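Local coordinates for homoserine O-acetyltransferase (Bacillus anthracis str. 'Ames Ancestor', PDB 3I1I), which probably transfers an acetyl group from acetyl-CoA to the hydroxyl of homoserine, an early step of methionine biosynthesis, at residues E301-V306 / D331-Q336; H170-M175 / V306-L311. All coordinates share one frame; numbering follows the deposited sequence.

Contact 1 (E301-V306 / D331-Q336) and contact 2 (H170-M175 / V306-L311) follow one principle of layered folds: sheet strands are joined by backbone, and helices above them by side chains. Contact 2 is the buried one, a parallel strand pairing with three backbone hydrogen bonds. Contact 1 is partly buried and has no hydrogen bond across it; leucines and a valine meet, with a glutamine at the more open end. Val306, between helix 299-304 and strand 309-313, lies in a segment of each contact but touches across contact 1 alone; the chain then goes on to helix 324-335. The contacts also touch directly, Leu333 CD1 lying 4.0 Å from Val310 CG1, where helix 324-335 packs on the sheet.

Contact 1 (E301-V306 / D331-Q336); sequences EALSNV and DLLQKQ
Leu333 lays its CD2 methyl into the angle between Leu303 of helix 299-304 and Val306, which follows it in the chain. CD2 of Leu333 lies 3.6 Å from the carbonyl O of Leu303 and 3.9 Å from CB of Val306, so one methyl spans both residues, and the side chains of Val306 and Leu333 cross at about a right angle. The first torsion of Leu333 sets CG anti to the carbonyl carbon (chi1 -77°); its CB does not face the partner helix, and the branch beyond it makes the approach. At the tip of Leu303, CD1 meets CD1 of Leu332 at 3.9 Å, methyl against methyl, again with the side chains nearly perpendicular. Helices 299-304 and 324-335 bracket strand 309-313 in the chain, and their apolar residues meet beside the sheet of this alpha/beta-hydrolase fold. Toward the more exposed end the chemistry changes. Gln336, extended beyond CG, lays its amide alongside the backbone of Ser304, with OE1 3.4 Å from CA of that residue. OE1 also lies 3.3 Å from O of Leu303, but both are acceptors and no bond joins them. Lys338 lies among these oxygens: its NZ bonds to OE1 of Gln336 and to O of Ser304, and more weakly to O of Leu303, and its charge probably eases their mutual repulsion. NE2 of Gln336 makes a weak hydrogen bond to O of Glu300, which together with the lysine bond is consistent with the amide lying this way round.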
loop_
_atom_site.group_PDB
_atom_site.type_symbol
_atom_site.label_atom_id
_atom_site.label_comp_id
_atom_site.label_asym_id
_atom_site.label_seq_id
_atom_site.Cartn_x
_atom_site.Cartn_y
_atom_site.Cartn_z
ATOM N N GLU A 301 11.771 26.342 17.997
ATOM C CA GLU A 301 11.044 26.820 19.155
ATOM C C GLU A 301 10.585 25.671 20.036
ATOM O O GLU A 301 10.721 25.748 21.232
ATOM C CB GLU A 301 9.853 27.716 18.797
ATOM C CG GLU A 301 9.348 28.474 20.051
ATOM C CD GLU A 301 7.891 28.906 20.016
ATOM O OE1 GLU A 301 7.302 28.997 18.904
ATOM O OE2 GLU A 301 7.365 29.176 21.135
ATOM N N ALA A 302 10.049 24.607 19.455
ATOM C CA ALA A 302 9.576 23.475 20.246
ATOM C C ALA A 302 10.735 22.977 21.121
ATOM O O ALA A 302 10.577 22.766 22.313
ATOM C CB ALA A 302 9.020 22.349 19.340
ATOM N N LEU A 303 11.916 22.863 20.533
ATOM C CA LEU A 303 13.052 22.295 21.222
ATOM C C LEU A 303 13.654 23.224 22.262
ATOM O O LEU A 303 14.267 22.759 23.212
ATOM C CB LEU A 303 14.103 21.875 20.207
ATOM C CG LEU A 303 13.735 20.691 19.313
ATOM C CD1 LEU A 303 14.690 20.595 18.110
ATOM C CD2 LEU A 303 13.748 19.391 20.169
ATOM N N SER A 304 13.486 24.537 22.089
ATOM C CA SER A 304 13.920 25.518 23.092
ATOM C C SER A 304 13.402 25.193 24.505
ATOM O O SER A 304 14.017 25.530 25.500
ATOM C CB SER A 304 13.472 26.938 22.669
ATOM O OG SER A 304 12.055 27.102 22.815
ATOM N N ASN A 305 12.246 24.555 24.583
ATOM C CA ASN A 305 11.625 24.257 25.872
ATOM C C ASN A 305 12.253 23.037 26.587
ATOM O O ASN A 305 12.133 22.901 27.797
ATOM C CB ASN A 305 10.133 23.993 25.669
ATOM C CG ASN A 305 9.370 25.215 25.185
ATOM O OD1 ASN A 305 9.038 26.076 25.984
ATOM N ND2 ASN A 305 9.053 25.277 23.882
ATOM N N VAL A 306 12.874 22.138 25.833
ATOM C CA VAL A 306 13.458 20.935 26.401
ATOM C C VAL A 306 14.582 21.311 27.369
ATOM O O VAL A 306 15.437 22.101 27.031
ATOM C CB VAL A 306 14.006 19.992 25.294
ATOM C CG1 VAL A 306 14.814 18.839 25.875
ATOM C CG2 VAL A 306 12.820 19.479 24.398
ATOM N N ASP A 331 21.701 18.717 16.993
ATOM C CA ASP A 331 22.465 19.895 16.690
ATOM C C ASP A 331 21.763 21.155 17.203
ATOM O O ASP A 331 22.415 22.028 17.841
ATOM C CB ASP A 331 22.770 19.997 15.206
ATOM C CG ASP A 331 23.782 21.085 14.911
ATOM O OD1 ASP A 331 24.894 21.079 15.471
ATOM O OD2 ASP A 331 23.467 21.992 14.129
ATOM N N LEU A 332 20.447 21.249 16.960
ATOM C CA LEU A 332 19.696 22.404 17.448
ATOM C C LEU A 332 19.769 22.499 18.965
ATOM O O LEU A 332 20.026 23.561 19.516
ATOM C CB LEU A 332 18.239 22.382 16.978
ATOM C CG LEU A 332 18.044 22.530 15.464
ATOM C CD1 LEU A 332 16.580 22.221 15.053
ATOM C CD2 LEU A 332 18.537 23.902 14.947
ATOM N N LEU A 333 19.579 21.395 19.653
ATOM C CA LEU A 333 19.663 21.414 21.120
ATOM C C LEU A 333 21.049 21.841 21.616
ATOM O O LEU A 333 21.155 22.604 22.571
ATOM C CB LEU A 333 19.300 20.050 21.712
ATOM C CG LEU A 333 17.815 19.686 21.755
ATOM C CD1 LEU A 333 17.659 18.150 21.929
ATOM C CD2 LEU A 333 17.028 20.513 22.872
ATOM N N GLN A 334 22.114 21.366 20.978
ATOM C CA GLN A 334 23.468 21.741 21.391
ATOM C C GLN A 334 23.698 23.226 21.185
ATOM O O GLN A 334 24.258 23.876 22.035
ATOM C CB GLN A 334 24.525 20.936 20.660
ATOM C CG GLN A 334 24.568 19.499 21.109
ATOM C CD GLN A 334 25.466 18.622 20.268
ATOM O OE1 GLN A 334 26.084 19.085 19.333
ATOM N NE2 GLN A 334 25.539 17.344 20.602
ATOM N N LYS A 335 23.228 23.786 20.087
ATOM C CA LYS A 335 23.400 25.216 19.884
ATOM C C LYS A 335 22.589 26.072 20.859
ATOM O O LYS A 335 22.889 27.230 21.042
ATOM C CB LYS A 335 23.078 25.596 18.459
ATOM C CG LYS A 335 23.891 24.763 17.489
ATOM C CD LYS A 335 24.554 25.567 16.449
ATOM C CE LYS A 335 24.020 25.273 15.030
ATOM N NZ LYS A 335 24.938 24.286 14.336
ATOM N N GLN A 336 21.573 25.488 21.494
ATOM C CA GLN A 336 20.903 26.139 22.596
ATOM C C GLN A 336 21.631 25.992 23.921
ATOM O O GLN A 336 21.132 26.442 24.947
ATOM C CB GLN A 336 19.493 25.590 22.725
ATOM C CG GLN A 336 18.626 25.964 21.538
ATOM C CD GLN A 336 17.320 25.250 21.556
ATOM O OE1 GLN A 336 17.049 24.409 22.459
ATOM N NE2 GLN A 336 16.467 25.584 20.597
#

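Contact 2 (H170-M175 / V306-L311); sequences HMVERM and VEANVL
Ala308 and Met175 (selenomethionine) form the apolar centre, the methyl CB of Ala308 lying 3.8 Å from CG1 of Val172 and a little farther from CB of Met175. This small side chain points at the neighbouring segment and fits close against its backbone, 3.3 Å from O of Val172. Farther along, Met175 and Val310 run side by side in the same direction, and CE of Met175 sits 4.0 Å from both CG1 and CG2 of Val310. The Met175 chain starts with CG anti to the backbone N (chi1 -172°), then bends at its next two torsions, bringing the terminal methyl beside the two valine methyls. Helix 156-167 packs against this face through Gln162 and Ala165, which touch Met175. Between the strands, N of Asn309 bonds O of Glu173 at 2.9 Å. The next two bonds continue the alternation of a parallel pair: N of Met175 reaches O of Asn309 at 2.9 Å, and N of Leu311 reaches O of Met175 at 3.0 Å. Arg174 and Asn309 project from the other face, toward helix 362-370 and the C-terminal tail, where the Asn309 amide is held at both ends by tail backbone, at Lys372 and Ser374. NH1 of Arg174 forms a salt bridge with OE1 of Glu173 and also bonds O of His149, while NH2 bonds O of Arg371. Such parallel pairing of strands 174-178 and 309-313, sandwiched between helices, is characteristic of the central sheet of the alpha/beta-hydrolase fold.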
loop_
_atom_site.group_PDB
_atom_site.type_symbol
_atom_site.label_atom_id
_atom_site.label_comp_id
_atom_site.label_asym_id
_atom_site.label_seq_id
_atom_site.Cartn_x
_atom_site.Cartn_y
_atom_site.Cartn_z
ATOM N N HIS A 170 9.770 20.796 33.379
ATOM C CA HIS A 170 10.246 20.802 34.759
ATOM C C HIS A 170 10.233 19.392 35.362
ATOM O O HIS A 170 10.683 19.216 36.481
ATOM C CB HIS A 170 9.433 21.757 35.653
ATOM C CG HIS A 170 9.231 23.117 35.061
ATOM N ND1 HIS A 170 10.206 23.765 34.322
ATOM C CD2 HIS A 170 8.156 23.949 35.085
ATOM C CE1 HIS A 170 9.731 24.920 33.891
ATOM N NE2 HIS A 170 8.497 25.067 34.357
HETATM N N MSE A 171 9.721 18.401 34.632
HETATM C CA MSE A 171 9.518 17.078 35.175
HETATM C C MSE A 171 10.437 16.034 34.616
HETATM O O MSE A 171 10.482 14.962 35.170
HETATM C CB MSE A 171 8.091 16.601 34.909
HETATM C CG MSE A 171 7.015 17.317 35.712
HETATM SE SE MSE A 171 5.255 16.623 35.351
HETATM C CE MSE A 171 5.422 14.937 36.357
ATOM N N VAL A 172 11.165 16.306 33.540
ATOM C CA VAL A 172 11.932 15.269 32.862
ATOM C C VAL A 172 13.439 15.507 32.972
ATOM O O VAL A 172 13.980 16.451 32.422
ATOM C CB VAL A 172 11.524 15.185 31.374
ATOM C CG1 VAL A 172 12.337 14.111 30.635
ATOM C CG2 VAL A 172 10.008 14.944 31.219
ATOM N N GLU A 173 14.140 14.623 33.648
ATOM C CA GLU A 173 15.582 14.774 33.789
ATOM C C GLU A 173 16.341 14.332 32.554
ATOM O O GLU A 173 17.378 14.931 32.196
ATOM C CB GLU A 173 16.081 13.999 34.994
ATOM C CG GLU A 173 15.484 14.547 36.275
ATOM C CD GLU A 173 16.008 13.883 37.527
ATOM O OE1 GLU A 173 17.005 13.126 37.486
ATOM O OE2 GLU A 173 15.410 14.144 38.577
ATOM N N ARG A 174 15.817 13.281 31.927
ATOM C CA ARG A 174 16.485 12.597 30.846
ATOM C C ARG A 174 15.468 12.070 29.891
ATOM O O ARG A 174 14.462 11.517 30.301
ATOM C CB ARG A 174 17.270 11.429 31.379
ATOM C CG ARG A 174 18.359 11.804 32.334
ATOM C CD ARG A 174 19.060 10.566 32.917
ATOM N NE ARG A 174 19.924 10.938 34.018
ATOM C CZ ARG A 174 19.494 11.328 35.221
ATOM N NH1 ARG A 174 18.194 11.375 35.527
ATOM N NH2 ARG A 174 20.381 11.682 36.144
HETATM N N MSE A 175 15.737 12.200 28.602
HETATM C CA MSE A 175 14.864 11.588 27.597
HETATM C C MSE A 175 15.696 10.722 26.651
HETATM O O MSE A 175 16.725 11.154 26.180
HETATM C CB MSE A 175 14.118 12.657 26.839
HETATM C CG MSE A 175 13.047 12.099 25.921
HETATM SE SE MSE A 175 13.736 11.841 24.114
HETATM C CE MSE A 175 13.783 13.722 23.626
ATOM N N VAL A 306 12.874 22.138 25.833
ATOM C CA VAL A 306 13.458 20.935 26.401
ATOM C C VAL A 306 14.582 21.311 27.369
ATOM O O VAL A 306 15.437 22.101 27.031
ATOM C CB VAL A 306 14.006 19.992 25.294
ATOM C CG1 VAL A 306 14.814 18.839 25.875
ATOM C CG2 VAL A 306 12.820 19.479 24.398
ATOM N N GLU A 307 14.547 20.756 28.580
ATOM C CA GLU A 307 15.642 20.947 29.547
ATOM C C GLU A 307 16.253 19.599 29.991
ATOM O O GLU A 307 17.217 19.586 30.729
ATOM C CB GLU A 307 15.178 21.763 30.768
ATOM C CG GLU A 307 14.509 23.138 30.427
ATOM C CD GLU A 307 15.435 24.152 29.673
ATOM O OE1 GLU A 307 16.649 24.056 29.831
ATOM O OE2 GLU A 307 14.944 25.068 28.941
ATOM N N ALA A 308 15.702 18.484 29.527
ATOM C CA ALA A 308 16.244 17.156 29.847
ATOM C C ALA A 308 17.598 16.972 29.159
ATOM O O ALA A 308 17.863 17.582 28.128
ATOM C CB ALA A 308 15.299 16.088 29.385
ATOM N N ASN A 309 18.453 16.139 29.733
ATOM C CA ASN A 309 19.592 15.584 28.995
ATOM C C ASN A 309 18.968 14.717 27.936
ATOM O O ASN A 309 18.092 13.943 28.275
ATOM C CB ASN A 309 20.454 14.686 29.906
ATOM C CG ASN A 309 21.401 15.459 30.812
ATOM O OD1 ASN A 309 21.303 16.657 30.959
ATOM N ND2 ASN A 309 22.342 14.750 31.415
ATOM N N VAL A 310 19.364 14.846 26.677
ATOM C CA VAL A 310 18.703 14.095 25.590
ATOM C C VAL A 310 19.654 13.117 24.892
ATOM O O VAL A 310 20.771 13.499 24.532
ATOM C CB VAL A 310 18.085 15.060 24.526
ATOM C CG1 VAL A 310 17.738 14.315 23.202
ATOM C CG2 VAL A 310 16.843 15.783 25.113
ATOM N N LEU A 311 19.202 11.862 24.732
ATOM C CA LEU A 311 19.930 10.809 23.999
ATOM C C LEU A 311 19.037 10.230 22.895
ATOM O O LEU A 311 17.967 9.686 23.175
ATOM C CB LEU A 311 20.372 9.679 24.947
ATOM C CG LEU A 311 21.146 8.486 24.296
ATOM C CD1 LEU A 311 22.476 8.937 23.546
ATOM C CD2 LEU A 311 21.463 7.398 25.296
#